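Local atomic coordinates of aldo-keto reductase family 1 member C1 (Caenorhabditis elegans, PDB entry 1QWK), a protein that probably reduces aldehydes or ketones with NADPH as an aldo-keto reductase. Residues Y181-D186 against K293-L298; L204-R209 against P226-D231. All coordinates share one frame; numbering follows the deposited sequence.

The two contacts lie on the same side of the chain's centre, about 13 Å apart between their centres, outside the C-terminal ends of strands 173-177 and 197-201 of the parallel TIM-type barrel. Along the chain, contact 2 is nested inside the span closed by contact 1: 181-186 comes first, then 204-209 and 226-231, and finally 293-298. They meet directly at Tyr181, whose OH lies 2.6 Å from Asp231 OD1 and whose N lies 2.8 Å from Asp228 OD2, both probable hydrogen bonds. Leu298 also packs against Ser206. The loops following two successive barrel strands and the C-terminal tail are thus tied together at the barrel's rim.

Contact 1: Y181-D186 against K293-L298; sequences YFPQHD and KNSQRL
Phe182 and Ser295 are the nearest pair of CA atoms across the two segments, 4.5 Å apart, where the touching parts run at 63° to each other. One backbone hydrogen bond fastens the crossing, Gln296 N to Tyr181 O at 2.9 Å, with the donor somewhat tilted from the carbonyl plane. The same oxygen receives a CA-H...O contact from Ser295 and a bond from a water that also donates to Gln296 O. A second CA-H...O contact runs the other way, from Tyr181 CA to Asn294 O.

Asn294 lies alongside the Tyr181 side chain and points the same way. Its CB sits over the middle of the ring, 3.6 Å from the centroid, in a CH-pi contact, and the amide plane is turned 53° from the ring. With an alanine in place of Tyr181, Asn294 CB would probably lose the ring face it rests on and Asp231 the phenol hydroxyl it bonds.

CG of Phe182 stands anti to the backbone N (chi1 -166°), which places the ring against Arg297, with Arg297 CB over one face, 4.0 Å from the ring centroid. The arginine chain then bends at chi3, bringing the guanidinium round so that its face meets the ring corner: Phe182 CZ is 3.5 Å from Arg297 CZ. Two waters at the guanidinium edge link it to the Gln184 amide, one accepting hydrogen bonds from Arg297 NH1 and Gln184 NE2, the other accepting from Arg297 NH2 and donating to Gln184 OE1. Gln184 NE2 also hydrogen-bonds Glu177 O, and Arg297 NH2 forms a salt bridge with Glu315.

The contact joins the connection between strand 173-177 and helix 185-193 to the tail beyond helix 283-289; Phe182 and Arg297 both pack on Glu177 at the strand's end.

Contact 2: L204-R209 against P226-D231; sequences LGSPGR and PSDLQD
Asp228 comes up against Gly205 and can be followed atom by atom. Asp228 CB lies 4.4 Å from Leu204 O, a loose approach. With CG anti to its own carbonyl carbon (chi1 -48°), the carboxylate swings over the glycine, and Asp228 CG stands 3.8 Å from Gly205 CA. Asp228 OD1 comes closer, to 3.5 Å from the same Gly205 CA, and accepts a hydrogen bond from a water that also donates to Ser206 OG. OD2 turns out of the contact to Tyr181 N. Gly205 has a positive phi, and a beta carbon on it would run into Asp228 OD1.

Gly208 is also closely packed. Ser227 OG lies 3.1 Å from Gly208 CA while bonding to Ala225 O, and a beta carbon at Gly208 would collide with Leu229 CB. Gln230 bends at chi2 to bring its amide back to the same glycine: Gln230 NE2 donates to Gly208 O at 3.1 Å. The bond is bent, with an N-H...O angle of 136°, and the donor stands above the carbonyl plane. Ser206 OG sits 3.3 Å from Ser227 CB. Leu229 CG packs against Leu204 O at 3.8 Å.

Water carries much of the remaining polar contact. One molecule donates to both Pro207 O and Pro226 O, and another accepts from Leu229 N close to Leu204 O and Ser206 O.

Residues 228-230 form a single 3-10 turn, with Gln230 N bonded to Ser227 O, leading into the N-cap Asp231 of helix 232-241. The two segments close the neck of the long excursion after barrel strand 197-201, consistent with the loop after the seventh strand that in related aldo-keto reductases folds over the pyrophosphate of NADPH.

Contact 1: Y181-D186 against K293-L298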
loop_
_atom_site.group_PDB
_atom_site.type_symbol
_atom_site.label_atom_id
_atom_site.label_comp_id
_atom_site.label_asym_id
_atom_site.label_seq_id
_atom_site.Cartn_x
_atom_site.Cartn_y
_atom_site.Cartn_z
ATOM N N TYR A 181 5.033 -9.016 12.111
ATOM C CA TYR A 181 6.433 -9.417 12.152
ATOM C C TYR A 181 7.411 -8.414 11.518
ATOM O O TYR A 181 8.503 -8.776 11.094
ATOM C CB TYR A 181 6.585 -10.818 11.545
ATOM C CG TYR A 181 6.187 -11.938 12.500
ATOM C CD1 TYR A 181 5.549 -11.659 13.715
ATOM C CD2 TYR A 181 6.467 -13.272 12.197
ATOM C CE1 TYR A 181 5.204 -12.682 14.603
ATOM C CE2 TYR A 181 6.126 -14.302 13.078
ATOM C CZ TYR A 181 5.498 -13.999 14.279
ATOM O OH TYR A 181 5.175 -15.005 15.160
ATOM N N PHE A 182 6.989 -7.150 11.465
ATOM C CA PHE A 182 7.797 -6.026 10.971
ATOM C C PHE A 182 6.948 -4.790 11.277
ATOM O O PHE A 182 6.471 -4.096 10.367
ATOM C CB PHE A 182 8.079 -6.124 9.467
ATOM C CG PHE A 182 9.172 -5.194 9.011
ATOM C CD1 PHE A 182 10.456 -5.288 9.557
ATOM C CD2 PHE A 182 8.913 -4.194 8.080
ATOM C CE1 PHE A 182 11.462 -4.397 9.180
ATOM C CE2 PHE A 182 9.912 -3.297 7.693
ATOM C CZ PHE A 182 11.193 -3.394 8.244
ATOM N N PRO A 183 6.752 -4.512 12.579
ATOM C CA PRO A 183 5.979 -3.422 13.182
ATOM C C PRO A 183 6.255 -1.988 12.762
ATOM O O PRO A 183 5.351 -1.155 12.792
ATOM C CB PRO A 183 6.223 -3.604 14.681
ATOM C CG PRO A 183 6.556 -5.018 14.827
ATOM C CD PRO A 183 7.430 -5.286 13.636
ATOM N N GLN A 184 7.501 -1.691 12.407
ATOM C CA GLN A 184 7.872 -0.338 12.008
ATOM C C GLN A 184 7.447 0.694 13.065
ATOM O O GLN A 184 6.866 1.731 12.739
ATOM C CB GLN A 184 7.225 -0.005 10.659
ATOM C CG GLN A 184 7.729 -0.875 9.509
ATOM C CD GLN A 184 8.704 -0.149 8.601
ATOM O OE1 GLN A 184 9.645 0.501 9.063
ATOM N NE2 GLN A 184 8.492 -0.268 7.296
ATOM N N HIS A 185 7.737 0.411 14.333
ATOM C CA HIS A 185 7.374 1.334 15.407
ATOM C C HIS A 185 7.993 2.714 15.209
ATOM O O HIS A 185 7.323 3.734 15.372
ATOM C CB HIS A 185 7.810 0.777 16.766
ATOM C CG HIS A 185 7.082 -0.465 17.171
ATOM N ND1 HIS A 185 5.727 -0.486 17.422
ATOM C CD2 HIS A 185 7.517 -1.734 17.352
ATOM C CE1 HIS A 185 5.359 -1.714 17.738
ATOM N NE2 HIS A 185 6.426 -2.490 17.703
ATOM N N ASP A 186 9.273 2.741 14.853
ATOM C CA ASP A 186 9.988 3.998 14.647
ATOM C C ASP A 186 9.390 4.837 13.519
ATOM O O ASP A 186 9.192 6.041 13.673
ATOM C CB ASP A 186 11.464 3.718 14.350
ATOM C CG ASP A 186 12.300 4.985 14.297
ATOM O OD1 ASP A 186 12.384 5.688 15.328
ATOM O OD2 ASP A 186 12.872 5.281 13.228
ATOM N N LYS A 293 8.240 -10.558 19.478
ATOM C CA LYS A 293 9.320 -9.648 19.103
ATOM C C LYS A 293 9.913 -9.941 17.722
ATOM O O LYS A 293 10.938 -9.368 17.348
ATOM C CB LYS A 293 10.430 -9.679 20.160
ATOM C CG LYS A 293 9.973 -9.276 21.557
ATOM C CD LYS A 293 9.566 -7.809 21.623
ATOM C CE LYS A 293 9.081 -7.434 23.020
ATOM N NZ LYS A 293 8.741 -5.987 23.129
ATOM N N ASN A 294 9.282 -10.832 16.964
ATOM C CA ASN A 294 9.774 -11.150 15.626
ATOM C C ASN A 294 9.715 -9.911 14.748
ATOM O O ASN A 294 8.692 -9.231 14.687
ATOM C CB ASN A 294 8.943 -12.261 14.981
ATOM C CG ASN A 294 9.313 -13.635 15.493
ATOM O OD1 ASN A 294 10.473 -14.038 15.422
ATOM N ND2 ASN A 294 8.331 -14.365 16.003
ATOM N N SER A 295 10.819 -9.616 14.070
ATOM C CA SER A 295 10.889 -8.458 13.191
ATOM C C SER A 295 11.907 -8.698 12.088
ATOM O O SER A 295 13.097 -8.884 12.351
ATOM C CB SER A 295 11.276 -7.210 13.981
ATOM O OG SER A 295 11.406 -6.090 13.126
ATOM N N GLN A 296 11.435 -8.695 10.848
ATOM C CA GLN A 296 12.314 -8.911 9.710
ATOM C C GLN A 296 11.670 -8.376 8.443
ATOM O O GLN A 296 10.539 -8.728 8.113
ATOM C CB GLN A 296 12.606 -10.406 9.546
ATOM C CG GLN A 296 13.744 -10.705 8.584
ATOM C CD GLN A 296 13.981 -12.191 8.407
ATOM O OE1 GLN A 296 14.130 -12.931 9.382
ATOM N NE2 GLN A 296 14.030 -12.635 7.157
ATOM N N ARG A 297 12.400 -7.520 7.740
ATOM C CA ARG A 297 11.908 -6.935 6.499
ATOM C C ARG A 297 11.825 -8.009 5.412
ATOM O O ARG A 297 12.812 -8.686 5.122
ATOM C CB ARG A 297 12.850 -5.812 6.058
ATOM C CG ARG A 297 12.361 -5.009 4.869
ATOM C CD ARG A 297 13.439 -4.060 4.383
ATOM N NE ARG A 297 13.820 -3.049 5.367
ATOM C CZ ARG A 297 13.085 -1.987 5.683
ATOM N NH1 ARG A 297 11.911 -1.787 5.101
ATOM N NH2 ARG A 297 13.542 -1.093 6.555
ATOM N N LEU A 298 10.647 -8.163 4.811
ATOM C CA LEU A 298 10.434 -9.161 3.761
ATOM C C LEU A 298 10.720 -8.619 2.368
ATOM O O LEU A 298 11.134 -9.356 1.473
ATOM C CB LEU A 298 8.991 -9.673 3.797
ATOM C CG LEU A 298 8.514 -10.354 5.083
ATOM C CD1 LEU A 298 7.058 -10.784 4.937
ATOM C CD2 LEU A 298 9.401 -11.553 5.377
HETATM O O HOH W 1 8.712 -10.778 8.841
HETATM O O HOH W 2 10.131 0.560 5.055
HETATM O O HOH W 3 11.823 1.127 7.740
#

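Contact 2: L204-R209 against P226-D231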
loop_
_atom_site.group_PDB
_atom_site.type_symbol
_atom_site.label_atom_id
_atom_site.label_comp_id
_atom_site.label_asym_id
_atom_site.label_seq_id
_atom_site.Cartn_x
_atom_site.Cartn_y
_atom_site.Cartn_z
ATOM N N LEU A 204 -0.673 -8.848 5.598
ATOM C CA LEU A 204 -0.880 -10.234 6.024
ATOM C C LEU A 204 0.404 -11.025 6.215
ATOM O O LEU A 204 0.360 -12.226 6.488
ATOM C CB LEU A 204 -1.793 -10.955 5.034
ATOM C CG LEU A 204 -3.205 -10.365 4.944
ATOM C CD1 LEU A 204 -4.003 -11.136 3.909
ATOM C CD2 LEU A 204 -3.889 -10.426 6.312
ATOM N N GLY A 205 1.542 -10.354 6.061
ATOM C CA GLY A 205 2.829 -11.004 6.251
ATOM C C GLY A 205 3.249 -12.044 5.227
ATOM O O GLY A 205 2.823 -12.016 4.074
ATOM N N SER A 206 4.099 -12.969 5.661
ATOM C CA SER A 206 4.605 -14.022 4.790
ATOM C C SER A 206 3.626 -15.187 4.658
ATOM O O SER A 206 2.687 -15.312 5.444
ATOM C CB SER A 206 5.956 -14.520 5.317
ATOM O OG SER A 206 5.858 -14.912 6.674
ATOM N N PRO A 207 3.828 -16.052 3.651
ATOM C CA PRO A 207 2.958 -17.209 3.416
ATOM C C PRO A 207 2.726 -18.016 4.689
ATOM O O PRO A 207 3.674 -18.493 5.313
ATOM C CB PRO A 207 3.718 -17.991 2.353
ATOM C CG PRO A 207 4.336 -16.896 1.541
ATOM C CD PRO A 207 4.870 -15.965 2.611
ATOM N N GLY A 208 1.460 -18.170 5.066
ATOM C CA GLY A 208 1.137 -18.896 6.281
ATOM C C GLY A 208 0.844 -20.375 6.119
ATOM O O GLY A 208 0.697 -21.085 7.114
ATOM N N ARG A 209 0.771 -20.844 4.876
ATOM C CA ARG A 209 0.473 -22.249 4.609
ATOM C C ARG A 209 1.279 -22.851 3.470
ATOM O O ARG A 209 1.758 -22.146 2.584
ATOM C CB ARG A 209 -1.009 -22.428 4.269
ATOM C CG ARG A 209 -1.979 -22.104 5.386
ATOM C CD ARG A 209 -3.394 -22.439 4.954
ATOM N NE ARG A 209 -4.358 -22.260 6.036
ATOM C CZ ARG A 209 -5.650 -22.552 5.937
ATOM N NH1 ARG A 209 -6.136 -23.041 4.801
ATOM N NH2 ARG A 209 -6.455 -22.359 6.972
ATOM N N PRO A 226 6.081 -20.969 9.153
ATOM C CA PRO A 226 6.476 -19.877 10.056
ATOM C C PRO A 226 6.068 -18.539 9.460
ATOM O O PRO A 226 6.579 -18.132 8.414
ATOM C CB PRO A 226 7.991 -20.039 10.159
ATOM C CG PRO A 226 8.356 -20.652 8.841
ATOM C CD PRO A 226 7.270 -21.684 8.656
ATOM N N SER A 227 5.158 -17.848 10.138
ATOM C CA SER A 227 4.646 -16.586 9.623
ATOM C C SER A 227 3.758 -15.868 10.624
ATOM O O SER A 227 3.376 -16.433 11.649
ATOM C CB SER A 227 3.819 -16.877 8.382
ATOM O OG SER A 227 2.754 -17.752 8.727
ATOM N N ASP A 228 3.408 -14.626 10.295
ATOM C CA ASP A 228 2.539 -13.803 11.136
ATOM C C ASP A 228 1.205 -14.523 11.361
ATOM O O ASP A 228 0.655 -14.512 12.461
ATOM C CB ASP A 228 2.231 -12.457 10.454
ATOM C CG ASP A 228 3.461 -11.765 9.896
ATOM O OD1 ASP A 228 4.236 -12.403 9.149
ATOM O OD2 ASP A 228 3.639 -10.561 10.188
ATOM N N LEU A 229 0.678 -15.131 10.301
ATOM C CA LEU A 229 -0.599 -15.836 10.368
ATOM C C LEU A 229 -0.609 -17.047 11.297
ATOM O O LEU A 229 -1.675 -17.489 11.731
ATOM C CB LEU A 229 -1.035 -16.267 8.965
ATOM C CG LEU A 229 -1.532 -15.142 8.049
ATOM C CD1 LEU A 229 -1.499 -15.604 6.597
ATOM C CD2 LEU A 229 -2.947 -14.737 8.457
ATOM N N GLN A 230 0.567 -17.585 11.600
ATOM C CA GLN A 230 0.660 -18.751 12.473
ATOM C C GLN A 230 1.176 -18.416 13.864
ATOM O O GLN A 230 1.439 -19.317 14.663
ATOM C CB GLN A 230 1.562 -19.817 11.844
ATOM C CG GLN A 230 1.041 -20.414 10.545
ATOM C CD GLN A 230 -0.329 -21.040 10.692
ATOM O OE1 GLN A 230 -0.675 -21.568 11.749
ATOM N NE2 GLN A 230 -1.114 -21.001 9.620
ATOM N N ASP A 231 1.328 -17.127 14.154
ATOM C CA ASP A 231 1.799 -16.691 15.470
ATOM C C ASP A 231 0.829 -17.217 16.524
ATOM O O ASP A 231 -0.388 -17.122 16.358
ATOM C CB ASP A 231 1.849 -15.161 15.537
ATOM C CG ASP A 231 2.272 -14.652 16.901
ATOM O OD1 ASP A 231 3.490 -14.518 17.142
ATOM O OD2 ASP A 231 1.384 -14.403 17.740
HETATM O O HOH W 4 1.902 -14.251 7.802
HETATM O O HOH W 5 6.838 -12.588 8.298
HETATM O O HOH W 6 6.388 -17.994 5.558
#